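Local coordinates for possible prolidase (Bifidobacterium longum NCC2705, PDB 2P9B), which is a putative prolidase of the amidohydrolase family that probably hydrolyses carbon–nitrogen bonds, possibly other than peptide bonds, at residues A[64-76]-A[393-407]. Sequence-based numbering, arbitrary orientation.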
loop_
_atom_site.group_PDB
_atom_site.type_symbol
_atom_site.label_atom_id
_atom_site.label_comp_id
_atom_site.label_asym_id
_atom_site.label_seq_id
_atom_site.Cartn_x
_atom_site.Cartn_y
_atom_site.Cartn_z
ATOM N N GLY A 64 -10.863 0.635 25.859
ATOM C CA GLY A 64 -9.552 0.926 25.309
ATOM C C GLY A 64 -8.548 1.548 26.263
ATOM O O GLY A 64 -7.525 2.077 25.832
ATOM N N THR A 65 -8.837 1.499 27.558
ATOM C CA THR A 65 -7.932 2.056 28.550
ATOM C C THR A 65 -6.519 1.510 28.339
ATOM O O THR A 65 -6.327 0.302 28.205
ATOM C CB THR A 65 -8.406 1.709 29.979
ATOM O OG1 THR A 65 -9.708 2.261 30.193
ATOM C CG2 THR A 65 -7.446 2.271 31.014
ATOM N N GLY A 66 -5.541 2.411 28.289
ATOM C CA GLY A 66 -4.155 2.018 28.100
ATOM C C GLY A 66 -3.788 1.644 26.671
ATOM O O GLY A 66 -2.650 1.267 26.388
ATOM N N LYS A 67 -4.749 1.759 25.765
ATOM C CA LYS A 67 -4.520 1.414 24.365
ATOM C C LYS A 67 -4.435 2.650 23.473
ATOM O O LYS A 67 -4.877 3.736 23.850
ATOM C CB LYS A 67 -5.661 0.525 23.856
ATOM C CG LYS A 67 -5.905 -0.753 24.653
ATOM C CD LYS A 67 -4.786 -1.765 24.461
ATOM C CE LYS A 67 -5.115 -3.095 25.132
ATOM N NZ LYS A 67 -5.330 -2.943 26.593
ATOM N N ILE A 68 -3.852 2.470 22.292
ATOM C CA ILE A 68 -3.748 3.538 21.303
ATOM C C ILE A 68 -4.602 3.087 20.125
ATOM O O ILE A 68 -4.596 1.905 19.779
ATOM C CB ILE A 68 -2.288 3.731 20.802
ATOM C CG1 ILE A 68 -1.514 4.646 21.758
ATOM C CG2 ILE A 68 -2.280 4.328 19.393
ATOM C CD1 ILE A 68 -1.284 4.061 23.119
ATOM N N VAL A 69 -5.360 4.001 19.532
ATOM C CA VAL A 69 -6.155 3.643 18.363
ATOM C C VAL A 69 -5.796 4.636 17.273
ATOM O O VAL A 69 -5.655 5.830 17.530
ATOM C CB VAL A 69 -7.673 3.698 18.628
ATOM C CG1 VAL A 69 -8.087 5.100 19.019
ATOM C CG2 VAL A 69 -8.429 3.243 17.376
HETATM N N MSE A 70 -5.631 4.125 16.059
HETATM C CA MSE A 70 -5.264 4.949 14.922
HETATM C C MSE A 70 -5.989 4.419 13.696
HETATM O O MSE A 70 -6.651 3.383 13.764
HETATM C CB MSE A 70 -3.734 4.903 14.703
HETATM C CG MSE A 70 -3.151 3.527 14.297
HETATM SE SE MSE A 70 -1.292 3.499 13.817
HETATM C CE MSE A 70 -1.453 4.291 12.092
ATOM N N PRO A 71 -5.903 5.143 12.566
ATOM C CA PRO A 71 -6.582 4.649 11.368
ATOM C C PRO A 71 -5.897 3.351 10.952
ATOM O O PRO A 71 -4.715 3.156 11.241
ATOM C CB PRO A 71 -6.336 5.751 10.338
ATOM C CG PRO A 71 -6.180 7.001 11.187
ATOM C CD PRO A 71 -5.340 6.487 12.339
ATOM N N GLY A 72 -6.621 2.472 10.274
ATOM C CA GLY A 72 -5.998 1.233 9.841
ATOM C C GLY A 72 -4.870 1.534 8.871
ATOM O O GLY A 72 -4.918 2.535 8.147
ATOM N N LEU A 73 -3.839 0.692 8.856
ATOM C CA LEU A 73 -2.741 0.915 7.919
ATOM C C LEU A 73 -3.227 0.596 6.513
ATOM O O LEU A 73 -4.188 -0.139 6.334
ATOM C CB LEU A 73 -1.538 0.021 8.254
ATOM C CG LEU A 73 -0.786 0.321 9.558
ATOM C CD1 LEU A 73 0.312 -0.711 9.774
ATOM C CD2 LEU A 73 -0.187 1.731 9.482
ATOM N N ILE A 74 -2.565 1.176 5.520
ATOM C CA ILE A 74 -2.906 0.935 4.122
ATOM C C ILE A 74 -1.616 0.559 3.415
ATOM O O ILE A 74 -0.581 1.184 3.644
ATOM C CB ILE A 74 -3.503 2.215 3.468
ATOM C CG1 ILE A 74 -4.802 2.590 4.189
ATOM C CG2 ILE A 74 -3.753 1.980 1.977
ATOM C CD1 ILE A 74 -5.487 3.838 3.651
ATOM N N ASN A 75 -1.665 -0.476 2.577
ATOM C CA ASN A 75 -0.480 -0.892 1.829
ATOM C C ASN A 75 -0.812 -0.717 0.352
ATOM O O ASN A 75 -1.658 -1.422 -0.188
ATOM C CB ASN A 75 -0.124 -2.354 2.118
ATOM C CG ASN A 75 1.242 -2.732 1.568
ATOM O OD1 ASN A 75 1.620 -2.297 0.483
ATOM N ND2 ASN A 75 1.985 -3.540 2.318
ATOM N N ALA A 76 -0.151 0.234 -0.301
ATOM C CA ALA A 76 -0.436 0.523 -1.707
ATOM C C ALA A 76 0.225 -0.377 -2.737
ATOM O O ALA A 76 0.070 -0.161 -3.940
ATOM C CB ALA A 76 -0.088 1.980 -2.009
ATOM N N GLY A 393 -8.982 6.180 5.932
ATOM C CA GLY A 393 -7.713 6.869 6.091
ATOM C C GLY A 393 -7.584 7.805 7.276
ATOM O O GLY A 393 -6.501 8.320 7.541
ATOM N N SER A 394 -8.686 8.046 7.977
ATOM C CA SER A 394 -8.669 8.911 9.148
ATOM C C SER A 394 -9.868 8.584 10.021
ATOM O O SER A 394 -10.892 8.100 9.536
ATOM C CB SER A 394 -8.704 10.388 8.737
ATOM O OG SER A 394 -9.910 10.713 8.072
ATOM N N LEU A 395 -9.735 8.842 11.315
ATOM C CA LEU A 395 -10.809 8.564 12.247
ATOM C C LEU A 395 -11.707 9.776 12.377
ATOM O O LEU A 395 -11.629 10.524 13.349
ATOM C CB LEU A 395 -10.229 8.188 13.606
ATOM C CG LEU A 395 -9.264 7.004 13.554
ATOM C CD1 LEU A 395 -8.748 6.709 14.953
ATOM C CD2 LEU A 395 -9.971 5.795 12.976
ATOM N N GLU A 396 -12.557 9.960 11.375
ATOM C CA GLU A 396 -13.484 11.077 11.347
ATOM C C GLU A 396 -14.902 10.590 11.105
ATOM O O GLU A 396 -15.121 9.609 10.397
ATOM C CB GLU A 396 -13.082 12.053 10.248
ATOM C CG GLU A 396 -11.770 12.758 10.520
ATOM C CD GLU A 396 -11.377 13.690 9.400
ATOM O OE1 GLU A 396 -10.924 13.201 8.347
ATOM O OE2 GLU A 396 -11.534 14.917 9.571
ATOM N N VAL A 397 -15.861 11.294 11.697
ATOM C CA VAL A 397 -17.276 10.958 11.570
ATOM C C VAL A 397 -17.682 10.831 10.108
ATOM O O VAL A 397 -17.347 11.686 9.287
ATOM C CB VAL A 397 -18.155 12.037 12.251
ATOM C CG1 VAL A 397 -19.632 11.726 12.046
ATOM C CG2 VAL A 397 -17.833 12.094 13.736
ATOM N N GLY A 398 -18.392 9.753 9.793
ATOM C CA GLY A 398 -18.846 9.532 8.431
ATOM C C GLY A 398 -17.995 8.545 7.657
ATOM O O GLY A 398 -18.464 7.916 6.705
ATOM N N LYS A 399 -16.737 8.405 8.060
ATOM C CA LYS A 399 -15.836 7.487 7.381
ATOM C C LYS A 399 -15.956 6.061 7.898
ATOM O O LYS A 399 -16.481 5.819 8.984
ATOM C CB LYS A 399 -14.389 7.958 7.513
ATOM C CG LYS A 399 -14.077 9.240 6.762
ATOM C CD LYS A 399 -12.577 9.396 6.568
ATOM C CE LYS A 399 -12.226 10.751 5.973
ATOM N NZ LYS A 399 -12.987 11.034 4.732
ATOM N N SER A 400 -15.468 5.122 7.094
ATOM C CA SER A 400 -15.502 3.701 7.434
ATOM C C SER A 400 -14.754 3.458 8.739
ATOM O O SER A 400 -13.695 4.034 8.973
ATOM C CB SER A 400 -14.853 2.892 6.305
ATOM O OG SER A 400 -15.098 1.503 6.450
ATOM N N ALA A 401 -15.299 2.600 9.588
ATOM C CA ALA A 401 -14.654 2.309 10.858
ATOM C C ALA A 401 -13.481 1.341 10.685
ATOM O O ALA A 401 -13.561 0.179 11.077
ATOM C CB ALA A 401 -15.672 1.742 11.851
ATOM N N ASP A 402 -12.398 1.831 10.087
ATOM C CA ASP A 402 -11.195 1.031 9.890
ATOM C C ASP A 402 -10.267 1.467 11.016
ATOM O O ASP A 402 -9.582 2.495 10.910
ATOM C CB ASP A 402 -10.561 1.336 8.525
ATOM C CG ASP A 402 -11.370 0.766 7.358
ATOM O OD1 ASP A 402 -11.773 -0.415 7.435
ATOM O OD2 ASP A 402 -11.587 1.494 6.364
ATOM N N LEU A 403 -10.257 0.695 12.101
ATOM C CA LEU A 403 -9.454 1.045 13.270
ATOM C C LEU A 403 -8.359 0.053 13.594
ATOM O O LEU A 403 -8.540 -1.155 13.469
ATOM C CB LEU A 403 -10.352 1.166 14.505
ATOM C CG LEU A 403 -11.749 1.774 14.352
ATOM C CD1 LEU A 403 -12.400 1.896 15.733
ATOM C CD2 LEU A 403 -11.671 3.124 13.690
ATOM N N LEU A 404 -7.223 0.575 14.029
ATOM C CA LEU A 404 -6.112 -0.274 14.415
ATOM C C LEU A 404 -5.805 0.068 15.868
ATOM O O LEU A 404 -5.409 1.195 16.186
ATOM C CB LEU A 404 -4.895 -0.011 13.527
ATOM C CG LEU A 404 -3.581 -0.667 13.966
ATOM C CD1 LEU A 404 -3.765 -2.170 14.135
ATOM C CD2 LEU A 404 -2.504 -0.358 12.925
ATOM N N VAL A 405 -6.024 -0.902 16.748
ATOM C CA VAL A 405 -5.785 -0.708 18.176
ATOM C C VAL A 405 -4.426 -1.290 18.544
ATOM O O VAL A 405 -4.140 -2.455 18.261
ATOM C CB VAL A 405 -6.894 -1.381 19.006
ATOM C CG1 VAL A 405 -6.729 -1.034 20.477
ATOM C CG2 VAL A 405 -8.264 -0.922 18.498
ATOM N N LEU A 406 -3.601 -0.464 19.179
ATOM C CA LEU A 406 -2.245 -0.840 19.570
ATOM C C LEU A 406 -2.028 -0.836 21.082
ATOM O O LEU A 406 -2.757 -0.186 21.823
ATOM C CB LEU A 406 -1.249 0.117 18.914
ATOM C CG LEU A 406 -1.432 0.290 17.403
ATOM C CD1 LEU A 406 -0.487 1.373 16.870
ATOM C CD2 LEU A 406 -1.179 -1.034 16.707
ATOM N N ASN A 407 -0.996 -1.548 21.524
ATOM C CA ASN A 407 -0.677 -1.635 22.945
ATOM C C ASN A 407 0.294 -0.547 23.391
ATOM O O ASN A 407 0.530 -0.366 24.587
ATOM C CB ASN A 407 -0.104 -3.019 23.260
ATOM C CG ASN A 407 -1.159 -4.109 23.216
ATOM O OD1 ASN A 407 -0.919 -5.202 22.706
ATOM N ND2 ASN A 407 -2.331 -3.819 23.761
HETATM O O HOH W 1 -1.387 -1.256 26.447
#
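Ile68 and Met70 each exchange a pair of backbone hydrogen bonds with Leu406 and Leu404 respectively, which defines an antiparallel register between strands 68-71 and 403-406. The strand axes run at 152° to each other, and the shortest of these bonds joins Leu406 N to Ile68 O at 2.6 Å. Beyond Pro71 the pairing frays: Gly72 N still reaches Asp402 O at 3.0 Å, but from 54° out of the carbonyl plane. Just past the Ile68-Leu406 pair, one water donates to both Gly66 O and Asn407 O, linking the two segments.

Met70, a selenomethionine here, shows how the face shared with Ile68, Leu404 and Leu406 packs. From CB, a chi1 of 65° sets CG between the backbone N and carbonyl carbon, 3.8 Å from Leu404 O. The chain stays extended at chi2, bringing SE to Leu406 CD1 at 3.8 Å, then bends at chi3 to turn its tip, CE. Helix 371-385 also touches this side chain, through Leu375 and Thr379. On the other face Val69 CG2 lies 4.3 Å from Val405 CG2, with Leu403 CB touching from the side. The Pro71 ring lies across Leu395 (CG to CG 3.9 Å), packing the 393-402 loop on the strand end.

The strand breaks around Gly72, and after 73-75 the chain turns at Ala76, just before His77. His77, His79 and Asp345 face one vacant point, consistent with an empty metal site and the His-X-His pair of metal-dependent amidohydrolases. Five cross-strand bonds, flanked by apolar packing, thus hold one edge of strand 68-71 without charge pairing; on its other edge Val69 bonds to strand 19-22.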